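Side-chain contacts in 6b protein (Agrobacterium vitis, PDB 3AQ2), which disturbs plant cell proliferation, probably by interfering with the host's microRNA machinery, and has an ADP-ribosylation fold: residues 22-27 and 99-104; 29-34 and 63-68. One frame throughout, in Å; residues are numbered along the deposited sequence.

Both contacts are made by helix 20-38, and they illustrate how a single helix can be tied to remote parts of a chain by different means. Contact 1 uses residues 22-27 to receive a tryptophan from the turn before helix 105-115; contact 2 uses residues 29-34 to hold the approach to strand 66-70 with an arginine. Their centres lie 12 Å apart, and they meet directly. Leu27 O is 3.6 Å from Leu65 CD1, and Leu27 CD1 is equally far from Tyr67 OH. Tyr67 also packs against the prolines of contact 1, with its CE1 3.7 Å from Pro99 CA, and thus lies between the helix and the turn.

Contact 1: residues 22-27 and 99-104; sequences ELSQHL and PPWLLD
Trp101 presents the six-membered end of its indole to Leu23, Ser24 and Leu27, three residues on one side of helix 20-38. In this ADP-ribosylation fold the contact joins that helix to a type I beta turn, Pro99 to Leu102, in the loop between strand 93-96 and helix 105-115. No hydrogen bond crosses; the grip is apolar. Leu27 CD1 lies at the ring's edge, in its plane, 3.7 Å from Trp101 CZ3. Leu23 CD2 reaches the same rim one helical turn earlier, 4.1 Å from Trp101 CZ3, so that the two leucine methyls bracket this corner of the indole. Ser24 approaches obliquely, its CB 3.7 Å from Trp101 CH2, while its hydroxyl lies alongside CH2 and CZ2.

The indole is directed by its first torsion, which sets CG between the backbone N and the carbonyl carbon (chi1 55°) and folds the ring back over the turn. There Pro99 CB rests on one ring face, 3.5 Å above the plane and offset toward the rim. The turn itself is closed by the bond from Leu102 N to Pro99 O, 3.0 Å long. Behind the leucines stands strand 133-137, where Phe134 touches Leu23, Leu27 and Pro100 alike, linking helix and turn through the sheet. Farther along the loop, Asp104 occupies the N-cap position of helix 105-115: its OD1 accepts the backbone N-H of Gln106, while Glu107 OE1 accepts the N-H of Asp104, the side-chain-to-N-cap half of a capping box.

Contact 2: residues 29-34 and 63-68; sequences QARTDF and QRLTYV
Gln63 offers its backbone carbonyl to Arg31, whose NE donates to Gln63 O over 2.7 Å in a fairly straight bond, with an N-H...O angle of 159°. The oxygen lies at the edge of the guanidinium, in its plane, but the donor stands above the carbonyl plane, 36° out of it. A weak bond from Arg31 NH2 to Ser61 O gives the same guanidinium a second backbone acceptor. At Arg64 the chain passes the arginine with its backbone, CA lying 4.3 Å from Arg31 NE, while CB is directed away from the helix. Leu65 then sends its branched end back, and CD2 packs 3.8 Å from Arg31 CG. With that CG anti to its own backbone N (chi1 -167°), the arginine's aliphatic stem crosses the leucine before a bend at chi3 brings NE to the carbonyl. This joins helix 20-38 to the loop entering strand 66-70 of a mixed sheet. From Thr66 onward the chain is strand, and backbone bonds pair Thr66 with Ile137 and Val68 with Leu135 in the antiparallel neighbour 133-137. Between them, Tyr67 turns its side chain to Leu27 of the helix and bonds through its backbone to Thr96.

Contact 1: residues 22-27 and 99-104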
# COMPACT_ATOMS: atom_id res chain seq x y z
N GLU A 22 3.63 19.97 -0.28
CA GLU A 22 2.93 19.77 -1.56
C GLU A 22 2.49 18.32 -1.71
O GLU A 22 1.36 18.02 -2.12
CB GLU A 22 3.82 20.14 -2.74
CG GLU A 22 4.10 21.60 -2.93
CD GLU A 22 4.90 21.87 -4.20
OE1 GLU A 22 4.73 21.12 -5.19
OE2 GLU A 22 5.67 22.86 -4.20
N LEU A 23 3.39 17.40 -1.38
CA LEU A 23 3.04 15.99 -1.53
C LEU A 23 1.84 15.61 -0.67
O LEU A 23 0.95 14.91 -1.13
CB LEU A 23 4.23 15.11 -1.18
CG LEU A 23 3.97 13.61 -1.35
CD1 LEU A 23 3.74 13.25 -2.81
CD2 LEU A 23 5.16 12.86 -0.80
N SER A 24 1.82 16.09 0.57
CA SER A 24 0.73 15.78 1.48
C SER A 24 -0.61 16.26 0.92
O SER A 24 -1.61 15.54 1.00
CB SER A 24 1.00 16.39 2.86
OG SER A 24 -0.10 16.20 3.74
N GLN A 25 -0.61 17.46 0.35
CA GLN A 25 -1.81 18.05 -0.25
C GLN A 25 -2.29 17.22 -1.45
O GLN A 25 -3.48 16.94 -1.58
CB GLN A 25 -1.54 19.50 -0.66
CG GLN A 25 -1.25 20.43 0.53
CD GLN A 25 -0.57 21.74 0.12
OE1 GLN A 25 -0.48 22.06 -1.07
NE2 GLN A 25 -0.11 22.50 1.11
N HIS A 26 -1.35 16.81 -2.31
CA HIS A 26 -1.71 15.96 -3.47
C HIS A 26 -2.26 14.60 -3.03
O HIS A 26 -3.19 14.08 -3.66
CB HIS A 26 -0.50 15.75 -4.40
CG HIS A 26 -0.23 16.92 -5.30
ND1 HIS A 26 -0.69 16.98 -6.60
CD2 HIS A 26 0.45 18.07 -5.09
CE1 HIS A 26 -0.30 18.11 -7.15
NE2 HIS A 26 0.39 18.80 -6.25
N LEU A 27 -1.69 14.02 -1.98
CA LEU A 27 -2.17 12.74 -1.46
C LEU A 27 -3.59 12.88 -0.91
O LEU A 27 -4.43 12.02 -1.15
CB LEU A 27 -1.22 12.18 -0.42
CG LEU A 27 0.10 11.63 -0.96
CD1 LEU A 27 1.09 11.38 0.19
CD2 LEU A 27 -0.15 10.32 -1.72
N PRO A 99 3.65 8.06 7.09
CA PRO A 99 3.75 8.62 5.74
C PRO A 99 5.21 8.74 5.28
O PRO A 99 6.13 8.65 6.10
CB PRO A 99 3.11 10.00 5.90
CG PRO A 99 3.42 10.39 7.30
CD PRO A 99 3.34 9.10 8.08
N PRO A 100 5.42 8.93 3.97
CA PRO A 100 6.78 8.93 3.43
C PRO A 100 7.75 9.98 3.98
O PRO A 100 8.96 9.84 3.82
CB PRO A 100 6.56 9.13 1.91
CG PRO A 100 5.14 8.76 1.67
CD PRO A 100 4.39 9.08 2.92
N TRP A 101 7.22 11.03 4.63
CA TRP A 101 8.05 12.09 5.21
C TRP A 101 8.28 11.94 6.71
O TRP A 101 8.92 12.80 7.32
CB TRP A 101 7.43 13.47 4.95
CG TRP A 101 6.00 13.57 5.43
CD1 TRP A 101 5.56 13.90 6.69
CD2 TRP A 101 4.82 13.31 4.65
NE1 TRP A 101 4.18 13.85 6.73
CE2 TRP A 101 3.71 13.50 5.49
CE3 TRP A 101 4.61 12.95 3.31
CZ2 TRP A 101 2.39 13.33 5.04
CZ3 TRP A 101 3.29 12.76 2.86
CH2 TRP A 101 2.20 12.97 3.73
N LEU A 102 7.75 10.88 7.33
CA LEU A 102 7.84 10.77 8.80
C LEU A 102 9.27 10.53 9.27
O LEU A 102 9.74 11.15 10.24
CB LEU A 102 6.93 9.66 9.33
CG LEU A 102 6.81 9.63 10.86
CD1 LEU A 102 5.94 10.78 11.39
CD2 LEU A 102 6.25 8.28 11.32
N LEU A 103 9.94 9.62 8.56
CA LEU A 103 11.31 9.21 8.87
C LEU A 103 12.14 9.23 7.60
O LEU A 103 11.60 9.14 6.50
CB LEU A 103 11.32 7.79 9.44
CG LEU A 103 10.54 7.57 10.74
CD1 LEU A 103 10.52 6.08 11.05
CD2 LEU A 103 11.15 8.35 11.88
N ASP A 104 13.46 9.33 7.75
CA ASP A 104 14.37 9.22 6.61
C ASP A 104 14.23 7.80 6.05
O ASP A 104 13.95 6.86 6.82
CB ASP A 104 15.81 9.48 7.06
CG ASP A 104 16.82 9.44 5.91
OD1 ASP A 104 17.28 8.34 5.53
OD2 ASP A 104 17.18 10.53 5.40

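Contact 2: residues 29-34 and 63-68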
# COMPACT_ATOMS: atom_id res chain seq x y z
N GLN A 29 -5.88 15.04 -1.82
CA GLN A 29 -6.79 15.22 -2.95
C GLN A 29 -6.99 13.91 -3.71
O GLN A 29 -8.09 13.63 -4.18
CB GLN A 29 -6.29 16.30 -3.90
CG GLN A 29 -7.35 16.76 -4.91
CD GLN A 29 -8.59 17.32 -4.23
OE1 GLN A 29 -8.50 18.15 -3.32
NE2 GLN A 29 -9.77 16.87 -4.67
N ALA A 30 -5.92 13.13 -3.85
CA ALA A 30 -6.01 11.85 -4.57
C ALA A 30 -6.98 10.92 -3.85
O ALA A 30 -7.81 10.26 -4.49
CB ALA A 30 -4.64 11.20 -4.69
N ARG A 31 -6.88 10.88 -2.53
CA ARG A 31 -7.75 10.04 -1.72
C ARG A 31 -9.21 10.46 -1.88
O ARG A 31 -10.09 9.62 -2.09
CB ARG A 31 -7.35 10.13 -0.24
CG ARG A 31 -8.00 9.06 0.60
CD ARG A 31 -8.24 9.48 2.02
NE ARG A 31 -9.49 8.90 2.49
CZ ARG A 31 -10.68 9.51 2.43
NH1 ARG A 31 -10.78 10.74 1.95
NH2 ARG A 31 -11.76 8.88 2.86
N THR A 32 -9.46 11.76 -1.79
CA THR A 32 -10.81 12.30 -1.95
C THR A 32 -11.38 11.97 -3.33
O THR A 32 -12.55 11.57 -3.44
CB THR A 32 -10.87 13.82 -1.69
OG1 THR A 32 -10.40 14.09 -0.36
CG2 THR A 32 -12.30 14.34 -1.84
N ASP A 33 -10.56 12.14 -4.38
CA ASP A 33 -11.00 11.90 -5.77
C ASP A 33 -11.31 10.43 -6.02
O ASP A 33 -12.23 10.09 -6.77
CB ASP A 33 -9.95 12.36 -6.78
CG ASP A 33 -9.80 13.88 -6.85
OD1 ASP A 33 -10.63 14.62 -6.27
OD2 ASP A 33 -8.85 14.32 -7.52
N PHE A 34 -10.50 9.56 -5.41
CA PHE A 34 -10.70 8.12 -5.47
C PHE A 34 -12.04 7.72 -4.84
O PHE A 34 -12.86 7.05 -5.46
CB PHE A 34 -9.53 7.44 -4.74
CG PHE A 34 -9.48 5.95 -4.88
CD1 PHE A 34 -8.70 5.36 -5.86
CD2 PHE A 34 -10.17 5.13 -3.99
CE1 PHE A 34 -8.62 3.98 -5.98
CE2 PHE A 34 -10.11 3.74 -4.11
CZ PHE A 34 -9.33 3.16 -5.11
N GLN A 63 -11.33 5.60 4.91
CA GLN A 63 -10.22 5.59 5.84
C GLN A 63 -9.09 6.35 5.20
O GLN A 63 -9.17 6.70 4.03
CB GLN A 63 -9.81 4.16 6.21
CG GLN A 63 -9.20 3.35 5.06
CD GLN A 63 -8.87 1.92 5.44
OE1 GLN A 63 -9.28 0.97 4.76
NE2 GLN A 63 -8.12 1.75 6.53
N ARG A 64 -8.05 6.63 5.99
CA ARG A 64 -6.89 7.34 5.48
C ARG A 64 -6.05 6.41 4.61
O ARG A 64 -6.15 5.19 4.71
CB ARG A 64 -6.05 7.87 6.64
CG ARG A 64 -6.80 8.87 7.50
CD ARG A 64 -5.97 9.33 8.69
NE ARG A 64 -5.63 8.23 9.58
CZ ARG A 64 -5.00 8.36 10.74
NH1 ARG A 64 -4.64 9.57 11.18
NH2 ARG A 64 -4.75 7.29 11.48
N LEU A 65 -5.23 7.01 3.76
CA LEU A 65 -4.25 6.26 2.99
C LEU A 65 -3.24 5.57 3.90
O LEU A 65 -2.88 6.09 4.97
CB LEU A 65 -3.50 7.19 2.04
CG LEU A 65 -4.31 7.91 0.96
CD1 LEU A 65 -3.41 8.90 0.23
CD2 LEU A 65 -4.92 6.91 -0.03
N THR A 66 -2.79 4.40 3.47
CA THR A 66 -1.59 3.77 4.04
C THR A 66 -0.59 3.53 2.92
O THR A 66 -0.92 3.67 1.73
CB THR A 66 -1.90 2.48 4.83
OG1 THR A 66 -2.64 1.57 4.00
CG2 THR A 66 -2.73 2.82 6.09
N TYR A 67 0.63 3.15 3.30
CA TYR A 67 1.76 3.18 2.37
C TYR A 67 2.46 1.83 2.29
O TYR A 67 2.72 1.19 3.31
CB TYR A 67 2.74 4.30 2.77
CG TYR A 67 2.02 5.63 2.81
CD1 TYR A 67 1.47 6.12 4.00
CD2 TYR A 67 1.85 6.38 1.65
CE1 TYR A 67 0.76 7.33 4.02
CE2 TYR A 67 1.15 7.58 1.66
CZ TYR A 67 0.61 8.05 2.84
OH TYR A 67 -0.07 9.25 2.85
N VAL A 68 2.73 1.40 1.06
CA VAL A 68 3.55 0.21 0.82
C VAL A 68 4.83 0.72 0.17
O VAL A 68 4.82 1.24 -0.94
CB VAL A 68 2.84 -0.85 -0.06
CG1 VAL A 68 3.78 -2.00 -0.37
CG2 VAL A 68 1.58 -1.36 0.65